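Local atomic coordinates of 5,10-methylenetetrahydromethanopterin reductase (Methanopyrus kandleri, PDB entry 1EZW), a protein that catalyses the reversible, coenzyme F420-dependent reduction of methylenetetrahydromethanopterin to methyltetrahydromethanopterin, a step of methanogenesis from carbon dioxide. Residues Y69-P73 with L74-S78; V259-R263 with H264-T268. All coordinates share one frame; numbering follows the deposited sequence.

Contact 1 (Y69-P73 with L74-S78)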
# COMPACT_ATOMS: atom_id res chain seq x y z
N TYR A 69 29.63 1.19 -5.15
CA TYR A 69 30.31 2.17 -4.31
C TYR A 69 29.59 2.97 -3.27
O TYR A 69 30.12 3.20 -2.19
CB TYR A 69 31.03 3.18 -5.22
CG TYR A 69 31.87 2.50 -6.30
CD1 TYR A 69 31.44 2.51 -7.64
CD2 TYR A 69 33.01 1.76 -5.97
CE1 TYR A 69 32.12 1.80 -8.62
CE2 TYR A 69 33.71 1.02 -6.98
CZ TYR A 69 33.24 1.06 -8.30
OH TYR A 69 33.89 0.35 -9.32
N THR A 70 28.40 3.46 -3.61
CA THR A 70 27.72 4.34 -2.67
C THR A 70 27.06 3.63 -1.50
O THR A 70 26.57 4.30 -0.59
CB THR A 70 26.69 5.19 -3.39
OG1 THR A 70 25.68 4.31 -3.90
CG2 THR A 70 27.35 6.03 -4.57
N ARG A 71 27.00 2.30 -1.54
CA ARG A 71 26.43 1.52 -0.42
C ARG A 71 27.27 0.26 -0.35
O ARG A 71 27.72 -0.25 -1.37
CB ARG A 71 24.99 1.06 -0.72
CG ARG A 71 24.02 2.20 -0.95
CD ARG A 71 22.64 1.55 -1.25
NE ARG A 71 21.61 2.53 -1.62
CZ ARG A 71 21.57 3.14 -2.80
NH1 ARG A 71 20.62 4.03 -3.08
NH2 ARG A 71 22.50 2.87 -3.71
N HIS A 72 27.45 -0.29 0.85
CA HIS A 72 28.18 -1.53 1.00
C HIS A 72 27.41 -2.61 0.24
O HIS A 72 26.18 -2.62 0.22
CB HIS A 72 28.24 -1.89 2.49
CG HIS A 72 29.21 -2.99 2.82
ND1 HIS A 72 28.96 -4.31 2.54
CD2 HIS A 72 30.43 -2.94 3.41
CE1 HIS A 72 30.00 -5.04 2.93
NE2 HIS A 72 30.90 -4.23 3.47
N PRO A 73 28.10 -3.53 -0.44
CA PRO A 73 27.37 -4.56 -1.16
C PRO A 73 26.41 -5.40 -0.32
O PRO A 73 25.42 -5.90 -0.86
CB PRO A 73 28.49 -5.36 -1.85
CG PRO A 73 29.67 -5.12 -1.00
CD PRO A 73 29.56 -3.66 -0.71
N LEU A 74 26.66 -5.53 0.99
CA LEU A 74 25.77 -6.31 1.84
C LEU A 74 24.47 -5.50 2.04
O LEU A 74 23.42 -6.09 2.24
CB LEU A 74 26.40 -6.60 3.22
CG LEU A 74 27.47 -7.70 3.16
CD1 LEU A 74 28.22 -7.76 4.53
CD2 LEU A 74 26.81 -9.07 2.85
N ILE A 75 24.58 -4.17 2.02
CA ILE A 75 23.38 -3.32 2.12
C ILE A 75 22.59 -3.44 0.78
O ILE A 75 21.35 -3.56 0.78
CB ILE A 75 23.75 -1.88 2.41
CG1 ILE A 75 24.29 -1.79 3.85
CG2 ILE A 75 22.55 -0.95 2.20
CD1 ILE A 75 23.24 -2.20 4.91
N THR A 76 23.28 -3.40 -0.35
CA THR A 76 22.58 -3.59 -1.62
C THR A 76 21.89 -4.98 -1.62
O THR A 76 20.74 -5.10 -2.02
CB THR A 76 23.57 -3.47 -2.80
OG1 THR A 76 24.04 -2.11 -2.87
CG2 THR A 76 22.88 -3.86 -4.12
N ALA A 77 22.59 -6.04 -1.16
CA ALA A 77 21.99 -7.37 -1.11
C ALA A 77 20.68 -7.34 -0.27
O ALA A 77 19.65 -7.91 -0.67
CB ALA A 77 22.98 -8.38 -0.51
N SER A 78 20.78 -6.77 0.93
CA SER A 78 19.60 -6.65 1.78
C SER A 78 18.46 -5.92 1.04
O SER A 78 17.30 -6.40 1.09
CB SER A 78 19.97 -5.87 3.06
OG SER A 78 18.80 -5.67 3.88
O HOH W 1 26.57 -1.75 -3.44

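Contact 2 (V259-R263 with H264-T268)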
# COMPACT_ATOMS: atom_id res chain seq x y z
N VAL A 259 33.91 8.16 -31.17
CA VAL A 259 33.75 6.97 -31.99
C VAL A 259 32.24 6.72 -32.20
O VAL A 259 31.83 6.23 -33.26
CB VAL A 259 34.40 5.75 -31.33
CG1 VAL A 259 33.89 5.59 -29.92
CG2 VAL A 259 34.12 4.50 -32.15
N VAL A 260 31.43 7.09 -31.21
CA VAL A 260 29.98 6.93 -31.33
C VAL A 260 29.45 7.95 -32.34
O VAL A 260 28.65 7.60 -33.20
CB VAL A 260 29.28 7.09 -29.95
CG1 VAL A 260 27.76 7.03 -30.10
CG2 VAL A 260 29.73 5.97 -29.02
N LEU A 261 29.92 9.19 -32.26
CA LEU A 261 29.48 10.23 -33.21
C LEU A 261 29.87 9.83 -34.63
O LEU A 261 29.09 9.99 -35.59
CB LEU A 261 30.11 11.59 -32.86
CG LEU A 261 29.81 12.24 -31.50
CD1 LEU A 261 30.47 13.62 -31.42
CD2 LEU A 261 28.30 12.40 -31.33
N GLU A 262 31.08 9.28 -34.77
CA GLU A 262 31.58 8.83 -36.07
C GLU A 262 30.70 7.71 -36.59
O GLU A 262 30.31 7.70 -37.76
CB GLU A 262 33.02 8.33 -35.93
CG GLU A 262 33.59 7.79 -37.23
CD GLU A 262 35.00 7.23 -37.06
OE1 GLU A 262 35.19 6.30 -36.23
OE2 GLU A 262 35.92 7.70 -37.76
N ARG A 263 30.40 6.74 -35.72
CA ARG A 263 29.56 5.60 -36.06
C ARG A 263 28.22 6.01 -36.68
O ARG A 263 27.73 5.37 -37.61
CB ARG A 263 29.27 4.76 -34.78
CG ARG A 263 28.24 3.64 -34.92
CD ARG A 263 27.91 3.04 -33.54
NE ARG A 263 29.11 2.53 -32.90
CZ ARG A 263 29.25 2.28 -31.60
NH1 ARG A 263 30.40 1.81 -31.15
NH2 ARG A 263 28.25 2.51 -30.74
N HIS A 264 27.64 7.09 -36.17
CA HIS A 264 26.34 7.54 -36.63
C HIS A 264 26.41 8.70 -37.61
O HIS A 264 25.40 9.32 -37.93
CB HIS A 264 25.47 7.90 -35.39
CG HIS A 264 25.15 6.70 -34.53
ND1 HIS A 264 24.28 5.71 -34.93
CD2 HIS A 264 25.67 6.29 -33.34
CE1 HIS A 264 24.29 4.73 -34.04
NE2 HIS A 264 25.12 5.05 -33.07
N GLY A 265 27.62 8.97 -38.10
CA GLY A 265 27.84 10.04 -39.07
C GLY A 265 27.30 11.37 -38.60
O GLY A 265 26.71 12.13 -39.37
N ILE A 266 27.53 11.67 -37.32
CA ILE A 266 27.03 12.91 -36.75
C ILE A 266 27.86 14.14 -37.07
O ILE A 266 29.09 14.09 -37.07
CB ILE A 266 26.91 12.79 -35.21
CG1 ILE A 266 25.92 11.68 -34.86
CG2 ILE A 266 26.43 14.10 -34.62
CD1 ILE A 266 24.49 11.91 -35.36
N ASP A 267 27.17 15.25 -37.34
CA ASP A 267 27.82 16.52 -37.65
C ASP A 267 28.57 16.91 -36.38
O ASP A 267 28.00 17.51 -35.47
CB ASP A 267 26.75 17.58 -37.97
CG ASP A 267 27.33 18.91 -38.43
OD1 ASP A 267 28.36 19.33 -37.87
OD2 ASP A 267 26.74 19.53 -39.34
N THR A 268 29.85 16.54 -36.32
CA THR A 268 30.67 16.82 -35.14
C THR A 268 30.77 18.31 -34.86
O THR A 268 31.24 18.72 -33.80
CB THR A 268 32.08 16.25 -35.31
OG1 THR A 268 31.99 14.93 -35.87
CG2 THR A 268 32.77 16.15 -33.96

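Contact 1 (Y69-P73 with L74-S78)
Arg71 meets Thr76 where the loop through His72 leads into helix 73-86. Arg71 CB lies 3.9 Å from Thr76 OG1. A water accepts from Thr76 OG1 (2.6 Å) and donates to Arg71 O (2.8 Å), bridging loop and first turn. The arginine chain runs on extended to NE, and its NH2 forms a salt bridge with Asp38. His72 is the N-cap. With CG anti to the backbone N (chi1 -168°), the ring turns toward the helix start and ND1 accepts from Leu74 N at 3.0 Å. That bond is nearly straight (169°) and lies in the ring plane. Leu74 runs alongside the imidazole, its CD1 3.6 Å from His72 CE1. His72 O takes Thr76 N at 3.1 Å and, weakly, Ile75 N. Met106 of the second subunit packs on His72, and Trp117 of the same chain meets its ring. With an alanine in place of His72, Leu74 N would probably lose its capping acceptor and the Leu74 side chain its flat neighbour. Pro73 opens the helix; its O receives Ala77 N at 2.8 Å. Because ND1 accepts the Leu74 N-H, the cap satisfies a first-turn N-H that has no helical carbonyl before it, and probably limits the ring's rotation.

Contact 2 (V259-R263 with H264-T268)
A Schellman motif ends helix 258-263, with Gly265 as its C-prime residue at positive phi (54°). Its two defining bonds run from Ile266 N to Leu261 O, 2.9 Å and almost straight, and from Gly265 N to Glu262 O, 3.0 Å. The second donor stands above the carbonyl plane of Glu262, not on a lone pair. His264 N still bonds to Val260 O at 3.2 Å, as in the helix. The apolar side of the turn is closed by Leu261 and Ile266, whose side chains cross at about a right angle; Leu261 CD2 comes 4.1 Å from Ile266 CB. Arg263 and His264 lie side by side, pointing the same way. Arg263 CG sits over one ring face as a CH-pi contact, 4.0 Å from the centroid of the His264 ring. CG anti to the backbone N (chi1 172°) brings the arginine chain over that ring, and a bend at chi3 redirects its end. Val260 CG1 touches the ring edge at His264 CD2, 3.9 Å away. Arg263 NH2 forms a salt bridge with Asp202 OD1, and His264 NE2 is hydrogen-bonded to the same oxygen. This shared carboxylate probably offsets the arginine charge beside the imidazole and limits the ring's rotation.

Overall arrangement
The chain folds as a TIM barrel, and both contacts are local turns at helix ends. Contact 1 comes first. It closes the loop after strand 60-63 and starts helix 73-86, a buried place that packs on helix 127-142 and touches a second subunit. Contact 2 follows much later, where helix 258-263 ends and a loop leads to helix 273-277. It ties that turn to helices 200-216 and 292-298 and meets no other chain of the assembly. The two are in series, neither nested nor crossed. The centres of contact 1 and contact 2 lie about 37 Å apart. The contacts sit on opposite sides of the chain's centre and do not touch.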